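Local coordinates for arginyl-tRNA synthetase, putative (Plasmodium falciparum, PDB 5JLD), which probably attaches L-arginine to its cognate tRNA at the expense of ATP, as a class I aminoacyl-tRNA synthetase of the malaria parasite, at residues T155-S160 and F451-H456; Q455-D460 and N532-K537; V134-S139 and D159-V164. One frame throughout, in Å; residues are numbered along the deposited sequence.

Contact 1 (T155-S160 and F451-H456); sequences TIIGDS and FDLKQH
Leu-453 reaches across to helix 149-167 with both ends of its fork, and takes part in three of the four side-chain meetings of this contact. One branch, CD2, lies against the CG2 methyl of Ile-156 at 3.7 Å and against CG1 of Ile-157 at 3.8 Å, both isoleucines running obliquely past it. The other branch serves the next turn of the helix: Leu-453 CD1 rests on Ser-160 CB at 3.7 Å. The methyl of Ile-156 comes forward because CG2 stands anti to the backbone N while CG1 lies beside that N (chi1 -64°). No hydrogen bond links the two segments; the fit is largely one of buried hydrocarbon.

Polar groups at its borders are satisfied by third parties. The hydroxyl of Ser-160 is hydrogen-bonded to the carbonyl oxygen of Leu-584. Asp-452, whose OD1 comes no closer to Ile-157 CG1 than 4.3 Å, places OD2 on the hydroxyl of Tyr-461 and forms a salt bridge through OD1 with Arg-153, one turn earlier on the helix that carries the isoleucines.

In the fold, Leu-453, on helix 436-453, packs that helix against helix 149-167, which follows strand 133-137 of the parallel sheet, while Leu-585, in the loop after helix 564-584, packs on the same leucine.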
loop_
_atom_site.group_PDB
_atom_site.type_symbol
_atom_site.label_atom_id
_atom_site.label_comp_id
_atom_site.label_asym_id
_atom_site.label_seq_id
_atom_site.Cartn_x
_atom_site.Cartn_y
_atom_site.Cartn_z
ATOM N N THR A 155 -7.077 -5.710 -4.969
ATOM C CA THR A 155 -7.061 -4.643 -5.958
ATOM C C THR A 155 -6.795 -3.309 -5.264
ATOM O O THR A 155 -5.907 -2.545 -5.678
ATOM C CB THR A 155 -8.395 -4.611 -6.745
ATOM O OG1 THR A 155 -8.595 -5.879 -7.377
ATOM C CG2 THR A 155 -8.413 -3.520 -7.811
ATOM N N ILE A 156 -7.530 -3.070 -4.174
ATOM C CA ILE A 156 -7.434 -1.840 -3.369
ATOM C C ILE A 156 -6.069 -1.650 -2.688
ATOM O O ILE A 156 -5.406 -0.576 -2.801
ATOM C CB ILE A 156 -8.551 -1.833 -2.311
ATOM C CG1 ILE A 156 -9.910 -1.783 -3.020
ATOM C CG2 ILE A 156 -8.389 -0.664 -1.351
ATOM C CD1 ILE A 156 -11.112 -2.041 -2.132
ATOM N N ILE A 157 -5.639 -2.697 -1.990
ATOM C CA ILE A 157 -4.316 -2.686 -1.360
ATOM C C ILE A 157 -3.197 -2.461 -2.392
ATOM O O ILE A 157 -2.349 -1.548 -2.251
ATOM C CB ILE A 157 -4.067 -4.006 -0.609
ATOM C CG1 ILE A 157 -5.048 -4.144 0.573
ATOM C CG2 ILE A 157 -2.617 -4.101 -0.181
ATOM C CD1 ILE A 157 -4.852 -5.416 1.381
ATOM N N GLY A 158 -3.213 -3.283 -3.450
ATOM C CA GLY A 158 -2.176 -3.199 -4.470
ATOM C C GLY A 158 -2.121 -1.821 -5.114
ATOM O O GLY A 158 -1.041 -1.247 -5.302
ATOM N N ASP A 159 -3.287 -1.263 -5.423
ATOM C CA ASP A 159 -3.288 0.039 -6.039
ATOM C C ASP A 159 -2.708 1.088 -5.080
ATOM O O ASP A 159 -1.930 1.955 -5.512
ATOM C CB ASP A 159 -4.685 0.455 -6.495
ATOM C CG ASP A 159 -4.679 1.832 -7.122
ATOM O OD1 ASP A 159 -4.133 1.961 -8.248
ATOM O OD2 ASP A 159 -5.159 2.796 -6.464
ATOM N N SER A 160 -3.069 1.017 -3.796
ATOM C CA SER A 160 -2.463 1.960 -2.834
ATOM C C SER A 160 -0.933 1.864 -2.810
ATOM O O SER A 160 -0.231 2.885 -2.893
ATOM C CB SER A 160 -3.018 1.744 -1.412
ATOM O OG SER A 160 -2.718 2.886 -0.631
ATOM N N PHE A 451 -12.311 2.148 4.365
ATOM C CA PHE A 451 -12.732 1.205 5.388
ATOM C C PHE A 451 -11.897 -0.044 5.266
ATOM O O PHE A 451 -11.559 -0.658 6.274
ATOM C CB PHE A 451 -14.215 0.860 5.286
ATOM C CG PHE A 451 -14.792 0.288 6.559
ATOM C CD1 PHE A 451 -15.071 1.111 7.649
ATOM C CD2 PHE A 451 -15.054 -1.074 6.673
ATOM C CE1 PHE A 451 -15.614 0.588 8.829
ATOM C CE2 PHE A 451 -15.595 -1.605 7.842
ATOM C CZ PHE A 451 -15.874 -0.775 8.925
ATOM N N ASP A 452 -11.539 -0.422 4.043
ATOM C CA ASP A 452 -10.657 -1.577 3.941
ATOM C C ASP A 452 -9.224 -1.249 4.391
ATOM O O ASP A 452 -8.643 -1.962 5.206
ATOM C CB ASP A 452 -10.637 -2.133 2.519
ATOM C CG ASP A 452 -9.992 -3.505 2.453
ATOM O OD1 ASP A 452 -8.752 -3.581 2.672
ATOM O OD2 ASP A 452 -10.732 -4.501 2.196
ATOM N N LEU A 453 -8.648 -0.181 3.855
ATOM C CA LEU A 453 -7.229 0.081 4.094
ATOM C C LEU A 453 -6.928 0.482 5.540
ATOM O O LEU A 453 -5.793 0.353 5.975
ATOM C CB LEU A 453 -6.702 1.158 3.131
ATOM C CG LEU A 453 -6.689 0.733 1.650
ATOM C CD1 LEU A 453 -6.021 1.788 0.770
ATOM C CD2 LEU A 453 -6.002 -0.627 1.473
ATOM N N LYS A 454 -7.930 0.935 6.296
ATOM C CA LYS A 454 -7.684 1.308 7.691
ATOM C C LYS A 454 -7.479 0.064 8.566
ATOM O O LYS A 454 -6.880 0.146 9.630
ATOM C CB LYS A 454 -8.824 2.166 8.245
ATOM C CG LYS A 454 -10.083 1.378 8.601
ATOM C CD LYS A 454 -11.027 2.218 9.429
ATOM C CE LYS A 454 -12.199 1.399 9.942
ATOM N NZ LYS A 454 -12.988 2.163 10.939
ATOM N N GLN A 455 -7.971 -1.085 8.111
ATOM C CA GLN A 455 -7.773 -2.352 8.821
ATOM C C GLN A 455 -6.343 -2.838 8.633
ATOM O O GLN A 455 -5.782 -2.672 7.549
ATOM C CB GLN A 455 -8.732 -3.437 8.307
ATOM C CG GLN A 455 -10.097 -2.952 7.827
ATOM C CD GLN A 455 -11.063 -2.685 8.969
ATOM O OE1 GLN A 455 -10.851 -3.144 10.091
ATOM N NE2 GLN A 455 -12.137 -1.950 8.684
ATOM N N HIS A 456 -5.758 -3.446 9.660
ATOM C CA HIS A 456 -4.543 -4.225 9.446
ATOM C C HIS A 456 -4.852 -5.224 8.313
ATOM O O HIS A 456 -5.877 -5.911 8.355
ATOM C CB HIS A 456 -4.112 -4.954 10.723
ATOM C CG HIS A 456 -2.727 -5.531 10.670
ATOM N ND1 HIS A 456 -2.356 -6.510 9.765
ATOM C CD2 HIS A 456 -1.635 -5.292 11.433
ATOM C CE1 HIS A 456 -1.091 -6.833 9.966
ATOM N NE2 HIS A 456 -0.630 -6.112 10.975
#

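Contact 2 (Q455-D460 and N532-K537)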
loop_
_atom_site.group_PDB
_atom_site.type_symbol
_atom_site.label_atom_id
_atom_site.label_comp_id
_atom_site.label_asym_id
_atom_site.label_seq_id
_atom_site.Cartn_x
_atom_site.Cartn_y
_atom_site.Cartn_z
ATOM N N GLN A 455 -7.971 -1.085 8.111
ATOM C CA GLN A 455 -7.773 -2.352 8.821
ATOM C C GLN A 455 -6.343 -2.838 8.633
ATOM O O GLN A 455 -5.782 -2.672 7.549
ATOM C CB GLN A 455 -8.732 -3.437 8.307
ATOM C CG GLN A 455 -10.097 -2.952 7.827
ATOM C CD GLN A 455 -11.063 -2.685 8.969
ATOM O OE1 GLN A 455 -10.851 -3.144 10.091
ATOM N NE2 GLN A 455 -12.137 -1.950 8.684
ATOM N N HIS A 456 -5.758 -3.446 9.660
ATOM C CA HIS A 456 -4.543 -4.225 9.446
ATOM C C HIS A 456 -4.852 -5.224 8.313
ATOM O O HIS A 456 -5.877 -5.911 8.355
ATOM C CB HIS A 456 -4.112 -4.954 10.723
ATOM C CG HIS A 456 -2.727 -5.531 10.670
ATOM N ND1 HIS A 456 -2.356 -6.510 9.765
ATOM C CD2 HIS A 456 -1.635 -5.292 11.433
ATOM C CE1 HIS A 456 -1.091 -6.833 9.966
ATOM N NE2 HIS A 456 -0.630 -6.112 10.975
ATOM N N ARG A 457 -3.995 -5.275 7.297
ATOM C CA ARG A 457 -4.294 -6.062 6.094
ATOM C C ARG A 457 -4.487 -7.529 6.468
ATOM O O ARG A 457 -5.352 -8.209 5.919
ATOM C CB ARG A 457 -3.178 -5.901 5.041
ATOM C CG ARG A 457 -1.786 -6.168 5.600
ATOM C CD ARG A 457 -0.715 -6.211 4.531
ATOM N NE ARG A 457 0.275 -7.253 4.812
ATOM C CZ ARG A 457 1.581 -7.037 4.918
ATOM N NH1 ARG A 457 2.065 -5.821 4.739
ATOM N NH2 ARG A 457 2.405 -8.045 5.178
ATOM N N ASN A 458 -3.720 -7.995 7.453
ATOM C CA ASN A 458 -3.761 -9.403 7.848
ATOM C C ASN A 458 -4.979 -9.775 8.672
ATOM O O ASN A 458 -5.145 -10.937 9.037
ATOM C CB ASN A 458 -2.502 -9.779 8.633
ATOM C CG ASN A 458 -1.280 -9.921 7.745
ATOM O OD1 ASN A 458 -1.365 -10.421 6.619
ATOM N ND2 ASN A 458 -0.132 -9.483 8.248
ATOM N N SER A 459 -5.832 -8.800 8.969
ATOM C CA SER A 459 -6.989 -9.069 9.813
ATOM C C SER A 459 -8.248 -9.286 8.983
ATOM O O SER A 459 -8.378 -8.769 7.869
ATOM C CB SER A 459 -7.209 -7.930 10.816
ATOM O OG SER A 459 -8.032 -6.910 10.278
ATOM N N ASP A 460 -9.170 -10.062 9.535
ATOM C CA ASP A 460 -10.477 -10.231 8.928
ATOM C C ASP A 460 -11.377 -9.102 9.426
ATOM O O ASP A 460 -11.103 -8.511 10.472
ATOM C CB ASP A 460 -11.059 -11.609 9.260
ATOM C CG ASP A 460 -10.109 -12.758 8.899
ATOM O OD1 ASP A 460 -9.411 -12.688 7.862
ATOM O OD2 ASP A 460 -10.077 -13.754 9.645
ATOM N N ASN A 532 7.627 -2.804 5.738
ATOM C CA ASN A 532 6.655 -3.836 6.111
ATOM C C ASN A 532 5.346 -3.811 5.310
ATOM O O ASN A 532 4.485 -4.663 5.508
ATOM C CB ASN A 532 6.349 -3.748 7.634
ATOM C CG ASN A 532 5.834 -2.373 8.076
ATOM O OD1 ASN A 532 5.167 -1.656 7.325
ATOM N ND2 ASN A 532 6.139 -2.010 9.321
ATOM N N MET A 533 5.193 -2.818 4.433
ATOM C CA MET A 533 3.996 -2.703 3.589
ATOM C C MET A 533 2.690 -2.650 4.365
ATOM O O MET A 533 1.660 -3.063 3.853
ATOM C CB MET A 533 3.930 -3.871 2.591
ATOM C CG MET A 533 4.961 -3.783 1.473
ATOM S SD MET A 533 4.730 -2.322 0.455
ATOM C CE MET A 533 6.455 -1.943 0.146
ATOM N N LEU A 534 2.711 -2.127 5.591
ATOM C CA LEU A 534 1.463 -1.983 6.333
ATOM C C LEU A 534 0.863 -0.598 6.072
ATOM O O LEU A 534 1.181 0.380 6.772
ATOM C CB LEU A 534 1.686 -2.224 7.832
ATOM C CG LEU A 534 2.324 -3.580 8.158
ATOM C CD1 LEU A 534 2.762 -3.666 9.630
ATOM C CD2 LEU A 534 1.379 -4.720 7.806
ATOM N N VAL A 535 -0.018 -0.525 5.070
ATOM C CA VAL A 535 -0.539 0.754 4.598
ATOM C C VAL A 535 -1.618 1.319 5.519
ATOM O O VAL A 535 -2.005 2.487 5.373
ATOM C CB VAL A 535 -1.127 0.648 3.161
ATOM C CG1 VAL A 535 -0.230 -0.228 2.252
ATOM C CG2 VAL A 535 -2.533 0.099 3.215
ATOM N N HIS A 536 -2.130 0.505 6.447
ATOM C CA HIS A 536 -3.107 1.036 7.402
ATOM C C HIS A 536 -2.456 2.161 8.247
ATOM O O HIS A 536 -3.132 3.123 8.638
ATOM C CB HIS A 536 -3.702 -0.068 8.293
ATOM C CG HIS A 536 -2.768 -0.605 9.332
ATOM N ND1 HIS A 536 -1.924 -1.679 9.098
ATOM C CD2 HIS A 536 -2.568 -0.251 10.623
ATOM C CE1 HIS A 536 -1.237 -1.942 10.192
ATOM N NE2 HIS A 536 -1.610 -1.094 11.137
ATOM N N LYS A 537 -1.139 2.054 8.461
ATOM C CA LYS A 537 -0.373 3.113 9.118
ATOM C C LYS A 537 -0.577 4.452 8.426
ATOM O O LYS A 537 -0.642 5.477 9.085
ATOM C CB LYS A 537 1.106 2.753 9.165
ATOM C CG LYS A 537 1.438 1.677 10.187
ATOM C CD LYS A 537 0.988 2.148 11.572
ATOM C CE LYS A 537 1.768 1.486 12.698
ATOM N NZ LYS A 537 1.325 2.005 14.023
HETATM O O HOH W 1 -2.161 -2.732 6.413
#
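Arg-457 reaches out of its loop to the end of helix 522-532 and brings one nitrogen, NH1, to two successive carbonyl oxygens. The bond from Arg-457 NH1 to Asn-532 O is 2.8 Å long and close to both the guanidinium and carbonyl planes; that from Arg-457 NH1 to Met-533 O, 2.9 Å, is weak because its N-H...O angle is only 136°. Over one guanidinium face lies the CD2 methyl of Leu-534, 3.3 Å from Arg-457 NH1, the two side chains crossing at about a right angle. This is the tight half of the contact. The acceptors are presented by a chain that leaves its helix at Met-533 with positive phi, and an Asx turn, in which Asn-532 OD1 accepts from the N of Leu-534, holds the bend.

The histidine side is looser. The rings of His-456 and His-536 meet obliquely, with centroids 5.0 Å apart, and the CA of His-456 sits over the face of the His-536 ring at 4.0 Å from its centroid. The His-536 imidazole is brought over the backbone of His-456 by a first torsion that sets its CG between N and C (chi1 73°). Here a water takes the place of direct bonds: it accepts from the N of Arg-457 and the N of His-536, and also pairs with His-536 ND1, in the plane of that ring.

Chemically, a cationic group meets carbonyls at a helix C-terminus, where the helix dipole would be expected to favour positive charge. His-456 ND1, by contrast, accepts the N-H of Asn-458 within the turn, consistent with a neutral ring. In this contact the polar links between the catalytic and DALR anticodon-binding regions are one arginine and a bridging water, beside the packing of Leu-534 and the two histidines.

Contact 3 (V134-S139 and D159-V164)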
loop_
_atom_site.group_PDB
_atom_site.type_symbol
_atom_site.label_atom_id
_atom_site.label_comp_id
_atom_site.label_asym_id
_atom_site.label_seq_id
_atom_site.Cartn_x
_atom_site.Cartn_y
_atom_site.Cartn_z
ATOM N N VAL A 134 10.249 -1.431 -9.513
ATOM C CA VAL A 134 9.366 -2.133 -8.593
ATOM C C VAL A 134 8.184 -2.722 -9.345
ATOM O O VAL A 134 7.583 -2.053 -10.194
ATOM C CB VAL A 134 8.837 -1.174 -7.475
ATOM C CG1 VAL A 134 7.757 -1.861 -6.645
ATOM C CG2 VAL A 134 9.992 -0.674 -6.580
ATOM N N LEU A 135 7.843 -3.963 -9.031
ATOM C CA LEU A 135 6.666 -4.584 -9.616
ATOM C C LEU A 135 5.698 -4.990 -8.520
ATOM O O LEU A 135 6.094 -5.639 -7.564
ATOM C CB LEU A 135 7.053 -5.806 -10.466
ATOM C CG LEU A 135 5.914 -6.497 -11.222
ATOM C CD1 LEU A 135 6.425 -7.106 -12.547
ATOM C CD2 LEU A 135 5.235 -7.571 -10.368
ATOM N N VAL A 136 4.423 -4.646 -8.700
ATOM C CA VAL A 136 3.374 -5.037 -7.767
ATOM C C VAL A 136 2.378 -5.962 -8.477
ATOM O O VAL A 136 1.752 -5.601 -9.481
ATOM C CB VAL A 136 2.647 -3.800 -7.169
ATOM C CG1 VAL A 136 1.583 -4.228 -6.137
ATOM C CG2 VAL A 136 3.660 -2.822 -6.535
ATOM N N ASP A 137 2.255 -7.170 -7.943
ATOM C CA ASP A 137 1.388 -8.219 -8.475
ATOM C C ASP A 137 0.119 -8.259 -7.641
ATOM O O ASP A 137 0.168 -8.651 -6.482
ATOM C CB ASP A 137 2.131 -9.560 -8.435
ATOM C CG ASP A 137 1.354 -10.707 -9.058
ATOM O OD1 ASP A 137 0.111 -10.785 -8.931
ATOM O OD2 ASP A 137 2.013 -11.561 -9.690
ATOM N N PHE A 138 -1.005 -7.840 -8.217
ATOM C CA PHE A 138 -2.235 -7.754 -7.450
ATOM C C PHE A 138 -3.496 -7.936 -8.285
ATOM O O PHE A 138 -3.439 -8.011 -9.521
ATOM C CB PHE A 138 -2.294 -6.413 -6.663
ATOM C CG PHE A 138 -2.359 -5.162 -7.522
ATOM C CD1 PHE A 138 -1.319 -4.821 -8.390
ATOM C CD2 PHE A 138 -3.435 -4.281 -7.401
ATOM C CE1 PHE A 138 -1.371 -3.639 -9.154
ATOM C CE2 PHE A 138 -3.499 -3.097 -8.154
ATOM C CZ PHE A 138 -2.465 -2.777 -9.035
ATOM N N SER A 139 -4.612 -8.030 -7.555
ATOM C CA SER A 139 -5.966 -8.295 -8.047
ATOM C C SER A 139 -6.154 -9.767 -8.415
ATOM O O SER A 139 -6.833 -10.501 -7.708
ATOM C CB SER A 139 -6.318 -7.397 -9.234
ATOM O OG SER A 139 -7.706 -7.395 -9.439
ATOM N N ASP A 159 -3.287 -1.263 -5.423
ATOM C CA ASP A 159 -3.288 0.039 -6.039
ATOM C C ASP A 159 -2.708 1.088 -5.080
ATOM O O ASP A 159 -1.930 1.955 -5.512
ATOM C CB ASP A 159 -4.685 0.455 -6.495
ATOM C CG ASP A 159 -4.679 1.832 -7.122
ATOM O OD1 ASP A 159 -4.133 1.961 -8.248
ATOM O OD2 ASP A 159 -5.159 2.796 -6.464
ATOM N N SER A 160 -3.069 1.017 -3.796
ATOM C CA SER A 160 -2.463 1.960 -2.834
ATOM C C SER A 160 -0.933 1.864 -2.810
ATOM O O SER A 160 -0.231 2.885 -2.893
ATOM C CB SER A 160 -3.018 1.744 -1.412
ATOM O OG SER A 160 -2.718 2.886 -0.631
ATOM N N ILE A 161 -0.416 0.641 -2.737
ATOM C CA ILE A 161 1.040 0.450 -2.774
ATOM C C ILE A 161 1.693 1.057 -4.035
ATOM O O ILE A 161 2.743 1.759 -3.963
ATOM C CB ILE A 161 1.367 -1.056 -2.661
ATOM C CG1 ILE A 161 0.981 -1.531 -1.249
ATOM C CG2 ILE A 161 2.858 -1.337 -2.988
ATOM C CD1 ILE A 161 0.956 -3.048 -1.034
ATOM N N CYS A 162 1.056 0.822 -5.187
ATOM C CA CYS A 162 1.570 1.399 -6.427
ATOM C C CYS A 162 1.598 2.921 -6.354
ATOM O O CYS A 162 2.563 3.547 -6.766
ATOM C CB CYS A 162 0.732 0.963 -7.629
ATOM S SG CYS A 162 0.913 -0.819 -7.985
ATOM N N ARG A 163 0.506 3.501 -5.871
ATOM C CA ARG A 163 0.398 4.938 -5.797
ATOM C C ARG A 163 1.501 5.470 -4.861
ATOM O O ARG A 163 2.045 6.547 -5.096
ATOM C CB ARG A 163 -0.988 5.360 -5.300
ATOM C CG ARG A 163 -2.144 5.102 -6.245
ATOM C CD ARG A 163 -3.378 5.949 -5.857
ATOM N NE ARG A 163 -4.576 5.576 -6.607
ATOM C CZ ARG A 163 -5.604 6.390 -6.861
ATOM N NH1 ARG A 163 -5.598 7.638 -6.417
ATOM N NH2 ARG A 163 -6.655 5.945 -7.557
ATOM N N VAL A 164 1.842 4.697 -3.830
ATOM C CA VAL A 164 2.915 5.093 -2.922
ATOM C C VAL A 164 4.225 5.164 -3.686
ATOM O O VAL A 164 4.910 6.181 -3.635
ATOM C CB VAL A 164 3.058 4.132 -1.720
ATOM C CG1 VAL A 164 4.399 4.320 -1.037
ATOM C CG2 VAL A 164 1.922 4.353 -0.720
#
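Asp-159, which sets its backbone N against the ring of Phe-138, has a carboxylate held by two arginines. Its OD2 receives NE of Arg-163, one turn on, in a salt bridge of 2.8 Å that arrives on the syn side; its OD1 pairs with Arg-174 on the neighbouring strand 171-176. CG lies anti to the backbone N (chi1 179°), which carries the acid away from strand 133-137 and leaves only CB and the backbone facing the phenylalanine.

The side chains that meet across the contact are largely apolar. The sulfur of Cys-162 lies against Val-136, with SG 3.5 Å from Val-136 CB, and it also comes 3.8 Å from Phe-138 CE1. Measured to the ring centroid, this sulfur-aromatic contact is 4.6 Å long and lies 44° off the normal, so SG approaches obliquely. The ring is swung toward the helix by a first torsion that places CG between the backbone N and carbonyl carbon (chi1 65°), and its CE2 atom comes to 3.3 Å from Asp-159 N. Beside the cysteine, Val-136 CG2 and Ile-161 CG2 touch at 3.9 Å, the two chains crossing at a slant. Val-136 of the strand and Phe-138 just after it point to the helix, whereas Leu-135 and Asp-137 point away.

This packing closes the first half of a beta-alpha-beta crossover, strand 133-137, helix 149-167 and strand 171-176, in the Rossmann-type core of class I synthetases. The chemistry divides accordingly: sulfur, aromatic and aliphatic groups join helix to sheet without a hydrogen bond between the segments, while the buried acid, flanked by two arginines, would be expected to stay ionised and to tie the helix to the second strand of the unit.

Overall arrangement
Contacts 1 and 3 use helix 149-167 and contact 2 lies beside it, all centred within about 9 Å of the centre of the chain. Contact 3 comes first in sequence and sets this helix on the parallel sheet; contact 1, with its centre about 11 Å away, shares Asp-159 and Ser-160 with it and receives helix 436-453. Contact 2 then begins on the loop where contact 1 ends, their centres about 8 Å apart, and crosses to residues 532-537, between helix 522-532 and helix 536-556. Contacts 2 and 3, about 14 Å between centres, still meet where Val-535 and Met-533 touch Ile-161. Helix 149-167 is therefore packed against sheet, late catalytic helix and DALR region together, linking nucleotide-binding fold to anticodon-binding part.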